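Local coordinates for protein Lpg2148(MvcA) (Legionella pneumophila subsp. pneumophila str. Philadelphia 1, PDB 6K11) that probably acts as a deamidase-related effector with deubiquitinating activity that regulates the host ubiquitin-conjugating enzyme UBE2N during infection, at residues Leu182-Ser193 / Pro206-Ile214. Numbering follows the deposited sequence.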
ATOM      1  N   LEU A 182       5.203 -35.740  15.251  1.00 41.91           N
ATOM      2  CA  LEU A 182       4.195 -34.690  15.404  1.00 40.10           C
ATOM      3  C   LEU A 182       3.048 -34.886  14.425  1.00 35.95           C
ATOM      4  O   LEU A 182       1.882 -34.653  14.767  1.00 41.79           O
ATOM      5  CB  LEU A 182       4.831 -33.309  15.180  1.00 42.96           C
ATOM      6  CG  LEU A 182       5.816 -32.767  16.207  1.00 38.62           C
ATOM      7  CD1 LEU A 182       6.569 -31.547  15.637  1.00 43.30           C
ATOM      8  CD2 LEU A 182       5.091 -32.405  17.483  1.00 35.32           C
ATOM      9  N   PHE A 183       3.369 -35.310  13.197  1.00 38.39           N
ATOM     10  CA  PHE A 183       2.351 -35.513  12.169  1.00 41.96           C
ATOM     11  C   PHE A 183       1.317 -36.535  12.627  1.00 43.58           C
ATOM     12  O   PHE A 183       0.103 -36.302  12.533  1.00 41.96           O
ATOM     13  CB  PHE A 183       3.031 -35.953  10.873  1.00 41.63           C
ATOM     14  CG  PHE A 183       2.098 -36.176   9.710  1.00 44.15           C
ATOM     15  CD1 PHE A 183       1.513 -37.416   9.498  1.00 45.68           C
ATOM     16  CD2 PHE A 183       1.846 -35.163   8.800  1.00 43.50           C
ATOM     17  CE1 PHE A 183       0.680 -37.634   8.418  1.00 47.42           C
ATOM     18  CE2 PHE A 183       1.015 -35.375   7.714  1.00 47.63           C
ATOM     19  CZ  PHE A 183       0.433 -36.618   7.523  1.00 47.98           C
ATOM     20  N   ASN A 184       1.783 -37.663  13.152  1.00 42.83           N
ATOM     21  CA  ASN A 184       0.884 -38.726  13.589  1.00 45.03           C
ATOM     22  C   ASN A 184       0.277 -38.471  14.968  1.00 42.64           C
ATOM     23  O   ASN A 184      -0.628 -39.204  15.372  1.00 47.00           O
ATOM     24  CB  ASN A 184       1.638 -40.059  13.556  1.00 42.90           C
ATOM     25  CG  ASN A 184       1.933 -40.510  12.140  1.00 47.37           C
ATOM     26  OD1 ASN A 184       3.089 -40.669  11.756  1.00 52.08           O
ATOM     27  ND2 ASN A 184       0.880 -40.694  11.343  1.00 47.98           N
ATOM     28  N   ALA A 185       0.732 -37.453  15.697  1.00 40.99           N
ATOM     29  CA  ALA A 185       0.120 -37.094  16.971  1.00 38.78           C
ATOM     30  C   ALA A 185      -1.046 -36.125  16.815  1.00 44.54           C
ATOM     31  O   ALA A 185      -1.780 -35.885  17.785  1.00 45.11           O
ATOM     32  CB  ALA A 185       1.161 -36.473  17.912  1.00 46.35           C
ATOM     33  N   ILE A 186      -1.234 -35.562  15.626  1.00 42.94           N
ATOM     34  CA  ILE A 186      -2.288 -34.592  15.376  1.00 41.67           C
ATOM     35  C   ILE A 186      -3.378 -35.272  14.558  1.00 41.32           C
ATOM     36  O   ILE A 186      -3.093 -36.152  13.737  1.00 42.32           O
ATOM     37  CB  ILE A 186      -1.704 -33.343  14.686  1.00 39.49           C
ATOM     38  CG1 ILE A 186      -0.753 -32.652  15.671  1.00 42.92           C
ATOM     39  CG2 ILE A 186      -2.805 -32.387  14.225  1.00 41.40           C
ATOM     40  CD1 ILE A 186       0.027 -31.472  15.134  1.00 40.08           C
ATOM     41  N   GLY A 187      -4.633 -34.902  14.827  1.00 45.14           N
ATOM     42  CA  GLY A 187      -5.785 -35.490  14.167  1.00 46.16           C
ATOM     43  C   GLY A 187      -5.920 -35.182  12.686  1.00 54.93           C
ATOM     44  O   GLY A 187      -4.921 -34.942  11.991  1.00 51.81           O
ATOM     45  N   ASP A 188      -7.163 -35.168  12.192  1.00 54.80           N
ATOM     46  CA  ASP A 188      -7.432 -35.078  10.761  1.00 55.04           C
ATOM     47  C   ASP A 188      -8.267 -33.867  10.376  1.00 53.64           C
ATOM     48  O   ASP A 188      -8.804 -33.838   9.266  1.00 55.17           O
ATOM     49  CB  ASP A 188      -8.135 -36.346  10.263  1.00 60.26           C
ATOM     50  CG  ASP A 188      -7.462 -37.609  10.740  1.00 62.30           C
ATOM     51  OD1 ASP A 188      -6.275 -37.810  10.406  1.00 66.45           O
ATOM     52  OD2 ASP A 188      -8.125 -38.400  11.449  1.00 69.00           O
ATOM     53  N   SER A 189      -8.401 -32.874  11.251  1.00 54.39           N
ATOM     54  CA  SER A 189      -9.115 -31.667  10.864  1.00 55.34           C
ATOM     55  C   SER A 189      -8.349 -30.933   9.763  1.00 55.52           C
ATOM     56  O   SER A 189      -7.159 -31.174   9.523  1.00 52.00           O
ATOM     57  CB  SER A 189      -9.334 -30.752  12.070  1.00 54.42           C
ATOM     58  OG  SER A 189      -9.965 -31.459  13.128  1.00 57.94           O
ATOM     59  N   ALA A 190      -9.060 -30.040   9.070  1.00 53.35           N
ATOM     60  CA  ALA A 190      -8.465 -29.359   7.925  1.00 55.19           C
ATOM     61  C   ALA A 190      -7.339 -28.427   8.356  1.00 50.26           C
ATOM     62  O   ALA A 190      -6.277 -28.389   7.725  1.00 53.35           O
ATOM     63  CB  ALA A 190      -9.539 -28.582   7.161  1.00 55.91           C
ATOM     64  N   GLU A 191      -7.563 -27.660   9.416  1.00 51.04           N
ATOM     65  CA  GLU A 191      -6.595 -26.709   9.934  1.00 51.29           C
ATOM     66  C   GLU A 191      -6.717 -26.678  11.448  1.00 49.91           C
ATOM     67  O   GLU A 191      -7.742 -27.062  12.015  1.00 49.67           O
ATOM     68  CB  GLU A 191      -6.822 -25.301   9.381  1.00 51.71           C
ATOM     69  CG  GLU A 191      -6.972 -25.231   7.876  1.00 56.58           C
ATOM     70  CD  GLU A 191      -6.878 -23.809   7.356  1.00 54.95           C
ATOM     71  OE1 GLU A 191      -6.155 -23.602   6.357  1.00 52.73           O
ATOM     72  OE2 GLU A 191      -7.523 -22.910   7.950  1.00 57.25           O
ATOM     73  N   TYR A 192      -5.666 -26.191  12.097  1.00 42.08           N
ATOM     74  CA  TYR A 192      -5.647 -26.049  13.543  1.00 42.97           C
ATOM     75  C   TYR A 192      -5.182 -24.652  13.911  1.00 45.99           C
ATOM     76  O   TYR A 192      -4.254 -24.112  13.298  1.00 41.48           O
ATOM     77  CB  TYR A 192      -4.743 -27.102  14.190  1.00 46.18           C
ATOM     78  CG  TYR A 192      -5.240 -28.518  13.980  1.00 46.25           C
ATOM     79  CD1 TYR A 192      -4.950 -29.212  12.809  1.00 48.21           C
ATOM     80  CD2 TYR A 192      -6.021 -29.152  14.947  1.00 49.39           C
ATOM     81  CE1 TYR A 192      -5.414 -30.513  12.607  1.00 45.80           C
ATOM     82  CE2 TYR A 192      -6.485 -30.451  14.755  1.00 48.80           C
ATOM     83  CZ  TYR A 192      -6.179 -31.118  13.583  1.00 50.85           C
ATOM     84  OH  TYR A 192      -6.641 -32.399  13.391  1.00 51.23           O
ATOM     85  N   SER A 193      -5.840 -24.068  14.906  1.00 43.09           N
ATOM     86  CA  SER A 193      -5.488 -22.724  15.341  1.00 47.58           C
ATOM     87  C   SER A 193      -4.181 -22.735  16.123  1.00 48.32           C
ATOM     88  O   SER A 193      -3.906 -23.660  16.893  1.00 48.38           O
ATOM     89  CB  SER A 193      -6.606 -22.137  16.207  1.00 47.46           C
ATOM     90  OG  SER A 193      -6.303 -20.799  16.584  1.00 50.98           O
ATOM     91  N   PRO A 206      -3.040 -35.227  23.930  1.00 45.17           N
ATOM     92  CA  PRO A 206      -1.739 -35.308  23.233  1.00 44.10           C
ATOM     93  C   PRO A 206      -1.661 -34.424  21.993  1.00 45.11           C
ATOM     94  O   PRO A 206      -0.596 -33.867  21.710  1.00 43.63           O
ATOM     95  CB  PRO A 206      -1.624 -36.799  22.885  1.00 44.52           C
ATOM     96  CG  PRO A 206      -2.441 -37.491  23.970  1.00 46.41           C
ATOM     97  CD  PRO A 206      -3.602 -36.564  24.227  1.00 42.31           C
ATOM     98  N   GLU A 207      -2.759 -34.285  21.242  1.00 44.17           N
ATOM     99  CA  GLU A 207      -2.786 -33.338  20.125  1.00 43.99           C
ATOM    100  C   GLU A 207      -2.527 -31.907  20.594  1.00 46.51           C
ATOM    101  O   GLU A 207      -1.791 -31.155  19.934  1.00 46.10           O
ATOM    102  CB  GLU A 207      -4.128 -33.451  19.404  1.00 46.03           C
ATOM    103  CG  GLU A 207      -4.421 -32.409  18.348  1.00 48.78           C
ATOM    104  CD  GLU A 207      -5.797 -32.620  17.724  1.00 53.49           C
ATOM    105  OE1 GLU A 207      -6.797 -32.159  18.313  1.00 55.73           O
ATOM    106  OE2 GLU A 207      -5.881 -33.274  16.657  1.00 50.94           O
ATOM    107  N   ASP A 208      -3.124 -31.514  21.729  1.00 44.81           N
ATOM    108  CA  ASP A 208      -2.850 -30.211  22.345  1.00 43.45           C
ATOM    109  C   ASP A 208      -1.360 -29.999  22.580  1.00 45.86           C
ATOM    110  O   ASP A 208      -0.839 -28.893  22.371  1.00 42.22           O
ATOM    111  CB  ASP A 208      -3.563 -30.075  23.695  1.00 48.52           C
ATOM    112  CG  ASP A 208      -5.080 -29.959  23.582  1.00 53.42           C
ATOM    113  OD1 ASP A 208      -5.608 -29.753  22.467  1.00 51.73           O
ATOM    114  OD2 ASP A 208      -5.740 -30.070  24.646  1.00 51.08           O
ATOM    115  N   PHE A 209      -0.673 -31.030  23.085  1.00 43.04           N
ATOM    116  CA  PHE A 209       0.756 -30.920  23.365  1.00 45.08           C
ATOM    117  C   PHE A 209       1.577 -30.848  22.083  1.00 43.64           C
ATOM    118  O   PHE A 209       2.624 -30.194  22.060  1.00 40.70           O
ATOM    119  CB  PHE A 209       1.235 -32.106  24.217  1.00 45.31           C
ATOM    120  CG  PHE A 209       0.944 -31.950  25.683  1.00 48.55           C
ATOM    121  CD1 PHE A 209       1.745 -31.139  26.481  1.00 47.90           C
ATOM    122  CD2 PHE A 209      -0.143 -32.597  26.263  1.00 47.85           C
ATOM    123  CE1 PHE A 209       1.477 -30.976  27.831  1.00 49.64           C
ATOM    124  CE2 PHE A 209      -0.420 -32.443  27.619  1.00 51.47           C
ATOM    125  CZ  PHE A 209       0.392 -31.634  28.403  1.00 53.18           C
ATOM    126  N   ALA A 210       1.143 -31.543  21.028  1.00 41.17           N
ATOM    127  CA  ALA A 210       1.846 -31.467  19.752  1.00 42.88           C
ATOM    128  C   ALA A 210       1.727 -30.070  19.153  1.00 40.86           C
ATOM    129  O   ALA A 210       2.731 -29.462  18.763  1.00 40.26           O
ATOM    130  CB  ALA A 210       1.309 -32.529  18.788  1.00 38.11           C
ATOM    131  N   ILE A 211       0.507 -29.529  19.099  1.00 38.07           N
ATOM    132  CA  ILE A 211       0.318 -28.184  18.569  1.00 38.87           C
ATOM    133  C   ILE A 211       1.092 -27.182  19.412  1.00 40.65           C
ATOM    134  O   ILE A 211       1.801 -26.322  18.886  1.00 38.82           O
ATOM    135  CB  ILE A 211      -1.182 -27.834  18.503  1.00 39.13           C
ATOM    136  CG1 ILE A 211      -1.866 -28.645  17.405  1.00 44.36           C
ATOM    137  CG2 ILE A 211      -1.398 -26.349  18.267  1.00 38.42           C
ATOM    138  CD1 ILE A 211      -3.365 -28.794  17.620  1.00 49.61           C
ATOM    139  N   SER A 212       0.988 -27.296  20.742  1.00 42.08           N
ATOM    140  CA  SER A 212       1.712 -26.373  21.611  1.00 42.07           C
ATOM    141  C   SER A 212       3.227 -26.476  21.419  1.00 42.45           C
ATOM    142  O   SER A 212       3.937 -25.465  21.538  1.00 44.04           O
ATOM    143  CB  SER A 212       1.349 -26.622  23.073  1.00 46.68           C
ATOM    144  OG  SER A 212       2.009 -25.670  23.892  1.00 51.29           O
ATOM    145  N   GLU A 213       3.740 -27.670  21.117  1.00 39.79           N
ATOM    146  CA  GLU A 213       5.170 -27.793  20.849  1.00 44.13           C
ATOM    147  C   GLU A 213       5.555 -27.096  19.541  1.00 41.25           C
ATOM    148  O   GLU A 213       6.602 -26.442  19.468  1.00 40.67           O
ATOM    149  CB  GLU A 213       5.590 -29.262  20.821  1.00 45.29           C
ATOM    150  CG  GLU A 213       7.090 -29.422  21.047  1.00 46.89           C
ATOM    151  CD  GLU A 213       7.609 -30.836  20.821  1.00 57.88           C
ATOM    152  OE1 GLU A 213       8.838 -30.970  20.607  1.00 59.87           O
ATOM    153  OE2 GLU A 213       6.811 -31.801  20.852  1.00 49.90           O
ATOM    154  N   ILE A 214       4.722 -27.225  18.503  1.00 38.72           N
ATOM    155  CA  ILE A 214       4.959 -26.511  17.247  1.00 39.99           C
ATOM    156  C   ILE A 214       4.958 -25.001  17.471  1.00 39.86           C
ATOM    157  O   ILE A 214       5.816 -24.282  16.944  1.00 37.85           O
ATOM    158  CB  ILE A 214       3.919 -26.933  16.192  1.00 37.21           C
ATOM    159  CG1 ILE A 214       4.196 -28.370  15.747  1.00 37.24           C
ATOM    160  CG2 ILE A 214       3.959 -25.988  14.983  1.00 34.53           C
ATOM    161  CD1 ILE A 214       3.035 -29.052  15.058  1.00 41.27           C
TER
HETATM  162  O   HOH W   1      -8.533 -33.360  15.579  1.00 50.29           O
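Within the insertion domain of MvcA, helix 206-220 packs on the end of helix 176-185 and on the loop that leads from it to edge strand 192-193, with E207 binding the loop and A210, I211 and I214 meeting the apolar side chains. The carboxylate of E207 receives the G187 amide: G187 N to E207 OE2 is 2.7 Å with an N-H...O angle of 151°, and OE2 accepts through its anti lone pair. CG of E207 stands anti to the backbone N (chi1 171°) and the chain runs on extended, which carries the carboxylate from the helix to the loop. The E207 side chain crosses that of Y192 at about a right angle, the ring and carboxylate planes 63° apart, and Y192 CE2 lies 3.5 Å from E207 OE2. A water lying in the ring plane at the Y192 edge donates to E207 OE2 (2.9 Å from the water oxygen) and also hydrogen-bonds Y192 OH. Y192 OH accepts the S189 N-H (N to OH 2.8 Å), tying the loop back onto the Y192 side chain. On the apolar side of the contact, I186 lays CG2 over one face of Y192, while I186 CG1 lies 3.7 Å from A210 CB and its CD1 meets I214 CD1 tip to tip. A210 is small enough for A185 CB and L182 CD2 to approach its CB as well. I211 CD1 comes obliquely to Y192 CD2 (3.8 Å). L182 and I214 run alongside one another head to tail, L182 CD1 against I214 CG1 (4.0 Å). The arrangement is a helix packed against a helix end and loop, the E207 carboxylate capturing a loop N-H at its margin, with I186 and I214 continuing the apolar layer through L135 and L155 onto the insertion domain's mixed sheet.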